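Local coordinates for lipoate-protein ligase, putative (Streptococcus pneumoniae, PDB 1VQZ) that is a putative lipoate-protein ligase, with a domain of the lipoyl protein ligase A/B family followed by a smaller C-terminal domain of the bacterial lipoate-protein ligase type, at residues 59-62 / 63-67; 113-116 / 117-121; 313-316 / 317-321. One frame throughout, in Å; residues are numbered along the deposited sequence.

Contact 1 (59-62 / 63-67); sequences QNTI and EEINR. With EDO (1,2-ethanediol), chain C; EDO (1,2-ethanediol), chain J.
Glu64 folds back over the carbonyl of Asn60, and its side chain can be followed atom by atom. CB lies 3.7 Å from Thr61 O, on the flank of the turn. CG sits beside the backbone N (chi1 -50°) and comes to 3.2 Å from Asn60 O, while the amide NE2 of Gln59 approaches it from the other segment; the other end of that amide, OE1, is held by Gly56 N. A second bend at chi2 (-52°) turns the carboxylate back toward Gln59 and Asn60 instead of letting it run outward. There each oxygen takes a water: OE1 shares one with Gln59 NE2, a weak bond on the amide side, and OE2 shares another with Asn60 N. Lys270 offers OE2 a long, weak ion pair.

Beneath this side chain the loop between strand 52-55 and helix 67-73 turns tightly, with Asn60 the centre of an inverse gamma turn. Thr61 O is gripped by two N-H groups, Glu64 N at 2.9 Å and Ile65 N at 3.1 Å. Asn60 O takes Glu63 N at 2.9 Å. Glu63 lies alongside Asn60, CG 3.6 Å from ND2, with carboxylate and amide planes 73° apart; its OE1 bonds to Ser177 and the Asn60 ND2 to Glu272. Asn60 OD1 accepts from O1 of a 1,2-ethanediol at 2.8 Å. At the far end Asn66 is the N-cap of helix 67-73, OD1 bonded to Tyr69 N.

Two carbonyls thus hold the turn directly, whereas the carboxylate is tied to the preceding residues through two waters.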
loop_
_atom_site.group_PDB
_atom_site.type_symbol
_atom_site.label_atom_id
_atom_site.label_comp_id
_atom_site.label_asym_id
_atom_site.label_seq_id
_atom_site.Cartn_x
_atom_site.Cartn_y
_atom_site.Cartn_z
ATOM N N GLN A 59 3.654 -2.766 -8.968
ATOM C CA GLN A 59 2.886 -3.671 -9.806
ATOM C C GLN A 59 2.947 -3.211 -11.282
ATOM O O GLN A 59 3.000 -2.025 -11.586
ATOM C CB GLN A 59 1.406 -3.815 -9.349
ATOM C CG GLN A 59 1.188 -4.669 -8.112
ATOM C CD GLN A 59 -0.270 -5.008 -7.848
ATOM O OE1 GLN A 59 -1.017 -4.219 -7.246
ATOM N NE2 GLN A 59 -0.684 -6.202 -8.287
ATOM N N ASN A 60 2.937 -4.198 -12.160
ATOM C CA ASN A 60 2.898 -3.986 -13.594
ATOM C C ASN A 60 1.424 -3.920 -13.983
ATOM O O ASN A 60 0.806 -4.918 -14.361
ATOM C CB ASN A 60 3.687 -5.089 -14.313
ATOM C CG ASN A 60 3.775 -4.859 -15.818
ATOM O OD1 ASN A 60 3.115 -3.977 -16.350
ATOM N ND2 ASN A 60 4.535 -5.674 -16.502
ATOM N N THR A 61 0.879 -2.710 -13.813
ATOM C CA THR A 61 -0.545 -2.416 -13.857
ATOM C C THR A 61 -1.215 -2.965 -15.109
ATOM O O THR A 61 -2.219 -3.687 -15.021
ATOM C CB THR A 61 -0.768 -0.935 -13.720
ATOM O OG1 THR A 61 0.060 -0.436 -12.650
ATOM C CG2 THR A 61 -2.237 -0.652 -13.433
ATOM N N ILE A 62 -0.573 -2.755 -16.243
ATOM C CA ILE A 62 -1.142 -3.149 -17.534
ATOM C C ILE A 62 -1.358 -4.649 -17.611
ATOM O O ILE A 62 -2.282 -5.127 -18.276
ATOM C CB ILE A 62 -0.280 -2.652 -18.691
ATOM C CG1 ILE A 62 -1.057 -2.669 -20.016
ATOM C CG2 ILE A 62 0.993 -3.505 -18.895
ATOM C CD1 ILE A 62 -2.206 -1.791 -20.034
ATOM N N GLU A 63 -0.530 -5.402 -16.897
ATOM C CA GLU A 63 -0.640 -6.858 -16.943
ATOM C C GLU A 63 -1.523 -7.465 -15.861
ATOM O O GLU A 63 -1.702 -8.672 -15.840
ATOM C CB GLU A 63 0.750 -7.444 -16.824
ATOM C CG GLU A 63 1.638 -7.156 -17.999
ATOM C CD GLU A 63 1.017 -7.620 -19.309
ATOM O OE1 GLU A 63 0.359 -8.682 -19.306
ATOM O OE2 GLU A 63 1.170 -6.899 -20.317
ATOM N N GLU A 64 -2.052 -6.623 -14.972
ATOM C CA GLU A 64 -2.872 -7.027 -13.809
ATOM C C GLU A 64 -4.337 -6.654 -13.867
ATOM O O GLU A 64 -5.155 -7.276 -13.206
ATOM C CB GLU A 64 -2.386 -6.375 -12.531
ATOM C CG GLU A 64 -0.922 -6.466 -12.217
ATOM C CD GLU A 64 -0.385 -7.867 -12.280
ATOM O OE1 GLU A 64 -1.034 -8.773 -11.704
ATOM O OE2 GLU A 64 0.680 -8.041 -12.925
ATOM N N ILE A 65 -4.660 -5.598 -14.587
ATOM C CA ILE A 65 -6.028 -5.081 -14.636
ATOM C C ILE A 65 -6.841 -5.580 -15.843
ATOM O O ILE A 65 -6.360 -5.544 -17.005
ATOM C CB ILE A 65 -5.983 -3.518 -14.679
ATOM C CG1 ILE A 65 -5.334 -2.981 -13.413
ATOM C CG2 ILE A 65 -7.390 -2.890 -14.915
ATOM C CD1 ILE A 65 -6.100 -3.302 -12.163
ATOM N N ASN A 66 -8.058 -6.034 -15.571
ATOM C CA ASN A 66 -9.043 -6.228 -16.616
ATOM C C ASN A 66 -9.610 -4.886 -17.068
ATOM O O ASN A 66 -10.568 -4.370 -16.471
ATOM C CB ASN A 66 -10.170 -7.131 -16.146
ATOM C CG ASN A 66 -11.104 -7.530 -17.269
ATOM O OD1 ASN A 66 -11.404 -6.730 -18.128
ATOM N ND2 ASN A 66 -11.588 -8.765 -17.237
ATOM N N ARG A 67 -8.948 -4.334 -18.094
ATOM C CA ARG A 67 -9.281 -3.088 -18.792
ATOM C C ARG A 67 -10.766 -2.883 -19.056
ATOM O O ARG A 67 -11.318 -1.857 -18.710
ATOM C CB ARG A 67 -8.592 -3.092 -20.176
ATOM C CG ARG A 67 -8.739 -1.799 -20.970
ATOM C CD ARG A 67 -8.203 -1.961 -22.398
ATOM N NE ARG A 67 -9.215 -2.573 -23.253
ATOM C CZ ARG A 67 -8.951 -3.229 -24.378
ATOM N NH1 ARG A 67 -7.699 -3.348 -24.806
ATOM N NH2 ARG A 67 -9.946 -3.755 -25.093
HETATM C C1 EDO C . -8.780 -6.361 -20.612
HETATM O O1 EDO C . -7.961 -7.393 -20.022
HETATM C C2 EDO C . -10.011 -6.821 -21.396
HETATM O O2 EDO C . -10.914 -7.636 -20.616
HETATM C C1 EDO J . 5.588 -1.776 -18.071
HETATM O O1 EDO J . 4.396 -2.538 -18.313
HETATM C C2 EDO J . 6.730 -2.781 -18.004
HETATM O O2 EDO J . 6.717 -3.558 -19.206
HETATM O O HOH W 1 -2.559 -8.247 -9.174
HETATM O O HOH W 2 3.032 -6.941 -11.180
HETATM O O HOH W 3 -4.807 -4.181 -18.504
#

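Contact 2 (113-116 / 117-121); sequences FSTP and VINTL
Val117 lays its CG2 methyl over one face of the Phe113 ring, a CH-pi contact one helical turn long. The methyl stands 3.6 Å from the ring centroid and 20° off the normal, displaced toward the CE2 and CZ rim, each of which it approaches to 3.4 Å. The torsions bring the two together: the ring leaves Phe113 anti to the backbone N (chi1 174°), and CG2 of Val117 stands beside its own N, facing back along the helix.

Backbone hydrogen bonds of the i to i+4 kind run through the whole stretch, from Val117 N to Phe113 O, Ile118 N to Ser114 O, Asn119 N to Thr115 O and Thr120 N to Pro116 O. Pro116 has no N-H to give, and the helix is kinked there. Its carbonyl is gripped twice by one residue: Thr120 OG1 adds a bond of 2.7 Å to that of Thr120 N at 2.9 Å, the two arriving from opposite faces of the carbonyl plane. The hydroxyl bond holds the Thr120 side chain with OG1 beside its backbone N (chi1 -58°).

Close non-bonded contacts complete the set: Ile118 CG1 presses to 3.0 Å from the backbone oxygen Ser114 O, and Thr115 CG2 lies alongside Asn119 ND2 at 3.4 Å, whose amide also bonds to the Tyr216 hydroxyl.

Helix 110-123 lies between helix 206-220, which Pro116, Thr120 and Leu121 touch, and the large mixed sheet, where Val117 meets Leu136 and Phe143 of strands 135-138 and 141-151, and Phe113 stacks on Tyr96 of strand 93-101.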
loop_
_atom_site.group_PDB
_atom_site.type_symbol
_atom_site.label_atom_id
_atom_site.label_comp_id
_atom_site.label_asym_id
_atom_site.label_seq_id
_atom_site.Cartn_x
_atom_site.Cartn_y
_atom_site.Cartn_z
ATOM N N PHE A 113 -2.997 2.640 16.985
ATOM C CA PHE A 113 -4.362 2.850 16.429
ATOM C C PHE A 113 -5.278 1.669 16.726
ATOM O O PHE A 113 -6.497 1.812 16.895
ATOM C CB PHE A 113 -4.225 3.060 14.918
ATOM C CG PHE A 113 -5.531 3.162 14.148
ATOM C CD1 PHE A 113 -6.436 4.172 14.395
ATOM C CD2 PHE A 113 -5.822 2.234 13.125
ATOM C CE1 PHE A 113 -7.628 4.285 13.627
ATOM C CE2 PHE A 113 -6.994 2.320 12.364
ATOM C CZ PHE A 113 -7.908 3.347 12.599
ATOM N N SER A 114 -4.663 0.502 16.828
ATOM C CA SER A 114 -5.389 -0.751 16.923
ATOM C C SER A 114 -6.239 -0.813 18.206
ATOM O O SER A 114 -7.304 -1.398 18.212
ATOM C CB SER A 114 -4.380 -1.901 16.886
ATOM O OG SER A 114 -3.780 -2.082 18.171
ATOM N N THR A 115 -5.752 -0.207 19.292
ATOM C CA THR A 115 -6.505 -0.167 20.533
ATOM C C THR A 115 -7.793 0.648 20.393
ATOM O O THR A 115 -8.875 0.143 20.756
ATOM C CB THR A 115 -5.639 0.273 21.754
ATOM O OG1 THR A 115 -4.883 -0.859 22.197
ATOM C CG2 THR A 115 -6.502 0.728 22.909
ATOM N N PRO A 116 -7.681 1.904 19.917
ATOM C CA PRO A 116 -8.857 2.683 19.520
ATOM C C PRO A 116 -9.849 1.925 18.620
ATOM O O PRO A 116 -11.059 1.983 18.883
ATOM C CB PRO A 116 -8.257 3.893 18.808
ATOM C CG PRO A 116 -6.946 4.080 19.446
ATOM C CD PRO A 116 -6.440 2.700 19.765
ATOM N N VAL A 117 -9.364 1.182 17.623
ATOM C CA VAL A 117 -10.291 0.377 16.805
ATOM C C VAL A 117 -10.984 -0.685 17.657
ATOM O O VAL A 117 -12.199 -0.753 17.632
ATOM C CB VAL A 117 -9.628 -0.235 15.587
ATOM C CG1 VAL A 117 -10.642 -1.022 14.750
ATOM C CG2 VAL A 117 -9.012 0.879 14.721
ATOM N N ILE A 118 -10.208 -1.443 18.449
ATOM C CA ILE A 118 -10.714 -2.572 19.263
ATOM C C ILE A 118 -11.767 -2.085 20.231
ATOM O O ILE A 118 -12.795 -2.753 20.452
ATOM C CB ILE A 118 -9.574 -3.269 20.096
ATOM C CG1 ILE A 118 -8.532 -3.980 19.219
ATOM C CG2 ILE A 118 -10.134 -4.275 21.115
ATOM C CD1 ILE A 118 -9.062 -4.646 17.992
ATOM N N ASN A 119 -11.486 -0.940 20.831
ATOM C CA ASN A 119 -12.330 -0.364 21.854
ATOM C C ASN A 119 -13.615 0.249 21.289
ATOM O O ASN A 119 -14.693 0.031 21.859
ATOM C CB ASN A 119 -11.545 0.672 22.660
ATOM C CG ASN A 119 -10.547 0.034 23.651
ATOM O OD1 ASN A 119 -10.577 -1.171 23.913
ATOM N ND2 ASN A 119 -9.671 0.857 24.207
ATOM N N THR A 120 -13.492 1.010 20.200
ATOM C CA THR A 120 -14.655 1.477 19.399
ATOM C C THR A 120 -15.579 0.279 19.103
ATOM O O THR A 120 -16.764 0.313 19.420
ATOM C CB THR A 120 -14.215 2.181 18.076
ATOM O OG1 THR A 120 -13.356 3.296 18.364
ATOM C CG2 THR A 120 -15.422 2.695 17.232
ATOM N N LEU A 121 -15.015 -0.809 18.580
ATOM C CA LEU A 121 -15.797 -2.026 18.292
ATOM C C LEU A 121 -16.374 -2.677 19.557
ATOM O O LEU A 121 -17.531 -3.134 19.545
ATOM C CB LEU A 121 -14.965 -3.043 17.491
ATOM C CG LEU A 121 -14.723 -2.623 16.027
ATOM C CD1 LEU A 121 -13.708 -3.506 15.373
ATOM C CD2 LEU A 121 -16.001 -2.625 15.207
#

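Contact 3 (313-316 / 317-321); sequences DVLK and ALKTI
Val314 and Leu318 point the same way from successive turns and touch through Val314 CG1 and Leu318 CD1 at 4.2 Å, a loose apolar contact. Leu318 also lays its branch point against the backbone, CG 3.4 Å from Val314 O. Its CG stands beside the backbone N (chi1 -69°), and this brings the branch back over the preceding turn. Ala317, one residue earlier, sets its methyl 3.4 Å from the same Val314 oxygen. Along the other flank, Lys319 passes its aliphatic stem over Leu315 O, with CG at 3.1 Å, before the chain bends at chi3 and chi4 and carries NZ to the neighbourhood of Leu315 CD1; NZ also has a long, weak ion pair with Glu333 of helix 332-339.

Helical hydrogen bonds hold these groups in place. Ala317 N reaches Asp313 O, Leu318 N reaches Val314 O, and Lys319 N reaches Leu315 O. Lys319 N also has a weak bond to Lys316 O. The helix then stops: Thr320 sends both its N and its hydroxyl back to Ala317 O, OG1 at 2.6 Å in the carbonyl plane and on a lone pair. The hydroxyl can do this because OG1 sits between the backbone N and the carbonyl carbon (chi1 68°), while CG2 rests 3.5 Å from Lys316 O.

Farther out, helix 332-339 packs against Val314 through Ala336 and against Leu318 through Ile335, while its Arg332 bonds to the carbonyls of Leu318 and Ile321. Helix 298-304 meets Val314 and Ala317 through Leu304 and Leu318 through Val300. The stretch is the C-terminal end of helix 311-318 running into a type I beta turn, Leu318 to Ile321, packed with helices 298-304 and 332-339 in the bacterial lipoate-protein ligase C-terminal region.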
loop_
_atom_site.group_PDB
_atom_site.type_symbol
_atom_site.label_atom_id
_atom_site.label_comp_id
_atom_site.label_asym_id
_atom_site.label_seq_id
_atom_site.Cartn_x
_atom_site.Cartn_y
_atom_site.Cartn_z
ATOM N N ASP A 313 27.690 -12.642 -8.808
ATOM C CA ASP A 313 28.023 -11.231 -8.599
ATOM C C ASP A 313 26.798 -10.491 -8.161
ATOM O O ASP A 313 26.878 -9.561 -7.382
ATOM C CB ASP A 313 28.637 -10.591 -9.862
ATOM C CG ASP A 313 29.919 -11.276 -10.303
ATOM O OD1 ASP A 313 29.839 -12.371 -10.905
ATOM O OD2 ASP A 313 31.006 -10.708 -10.087
ATOM N N VAL A 314 25.650 -10.891 -8.712
ATOM C CA VAL A 314 24.379 -10.281 -8.339
ATOM C C VAL A 314 24.104 -10.546 -6.865
ATOM O O VAL A 314 23.739 -9.615 -6.101
ATOM C CB VAL A 314 23.211 -10.769 -9.235
ATOM C CG1 VAL A 314 21.846 -10.486 -8.605
ATOM C CG2 VAL A 314 23.327 -10.151 -10.663
ATOM N N LEU A 315 24.276 -11.806 -6.466
ATOM C CA LEU A 315 24.087 -12.206 -5.067
ATOM C C LEU A 315 24.990 -11.418 -4.110
ATOM O O LEU A 315 24.534 -10.913 -3.063
ATOM C CB LEU A 315 24.312 -13.715 -4.900
ATOM C CG LEU A 315 24.005 -14.232 -3.484
ATOM C CD1 LEU A 315 22.588 -13.869 -3.018
ATOM C CD2 LEU A 315 24.237 -15.733 -3.370
ATOM N N LYS A 316 26.265 -11.335 -4.463
ATOM C CA LYS A 316 27.250 -10.571 -3.693
ATOM C C LYS A 316 26.795 -9.110 -3.464
ATOM O O LYS A 316 26.848 -8.584 -2.357
ATOM C CB LYS A 316 28.604 -10.651 -4.407
ATOM C CG LYS A 316 29.766 -10.282 -3.588
ATOM C CD LYS A 316 31.053 -11.002 -4.026
ATOM C CE LYS A 316 32.268 -10.466 -3.240
ATOM N NZ LYS A 316 33.395 -11.475 -3.124
ATOM N N ALA A 317 26.278 -8.483 -4.513
ATOM C CA ALA A 317 25.735 -7.133 -4.430
ATOM C C ALA A 317 24.530 -7.071 -3.487
ATOM O O ALA A 317 24.361 -6.116 -2.668
ATOM C CB ALA A 317 25.319 -6.610 -5.839
ATOM N N LEU A 318 23.692 -8.084 -3.560
ATOM C CA LEU A 318 22.502 -8.091 -2.729
ATOM C C LEU A 318 22.828 -8.262 -1.239
ATOM O O LEU A 318 22.060 -7.809 -0.353
ATOM C CB LEU A 318 21.520 -9.139 -3.197
ATOM C CG LEU A 318 20.828 -8.899 -4.553
ATOM C CD1 LEU A 318 20.004 -10.164 -4.900
ATOM C CD2 LEU A 318 19.936 -7.679 -4.505
ATOM N N LYS A 319 23.934 -8.938 -0.951
ATOM C CA LYS A 319 24.409 -9.094 0.439
ATOM C C LYS A 319 25.073 -7.820 0.989
ATOM O O LYS A 319 25.555 -7.840 2.121
ATOM C CB LYS A 319 25.373 -10.282 0.593
ATOM C CG LYS A 319 24.876 -11.543 -0.051
ATOM C CD LYS A 319 25.527 -12.803 0.315
ATOM C CE LYS A 319 24.734 -13.540 1.399
ATOM N NZ LYS A 319 23.235 -13.562 1.139
ATOM N N THR A 320 25.098 -6.730 0.218
ATOM C CA THR A 320 25.579 -5.427 0.709
ATOM C C THR A 320 24.418 -4.512 1.142
ATOM O O THR A 320 24.636 -3.356 1.508
ATOM C CB THR A 320 26.451 -4.667 -0.315
ATOM O OG1 THR A 320 25.643 -4.255 -1.421
ATOM C CG2 THR A 320 27.585 -5.508 -0.804
ATOM N N ILE A 321 23.201 -5.040 1.118
ATOM C CA ILE A 321 22.009 -4.271 1.527
ATOM C C ILE A 321 21.084 -5.115 2.359
ATOM O O ILE A 321 21.145 -6.333 2.296
ATOM C CB ILE A 321 21.237 -3.744 0.301
ATOM C CG1 ILE A 321 20.770 -4.908 -0.604
ATOM C CG2 ILE A 321 22.121 -2.756 -0.447
ATOM C CD1 ILE A 321 19.552 -4.641 -1.382
#

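How the contacts relate
The three contacts follow in series along the chain and none touches another. Contacts 1 and 2 both fall in the lipoyl protein ligase A/B catalytic domain, yet their centres are about 35 Å apart, on opposite sides of the chain's centre; contact 3 belongs to the C-terminal region. Contact 1 is the one nearer to it, with centres about 30 Å and nearest atoms about 18 Å apart, against about 42 Å between the centres of contacts 2 and 3. Contact 1 also reaches toward the C-terminal part through Glu272 and Lys270, and is the one of the three with 1,2-ethanediol in contact, two molecules, probably from the crystallisation liquor. Contacts 2 and 3 are local helix contacts, contact 1 a turn before helix 67-73.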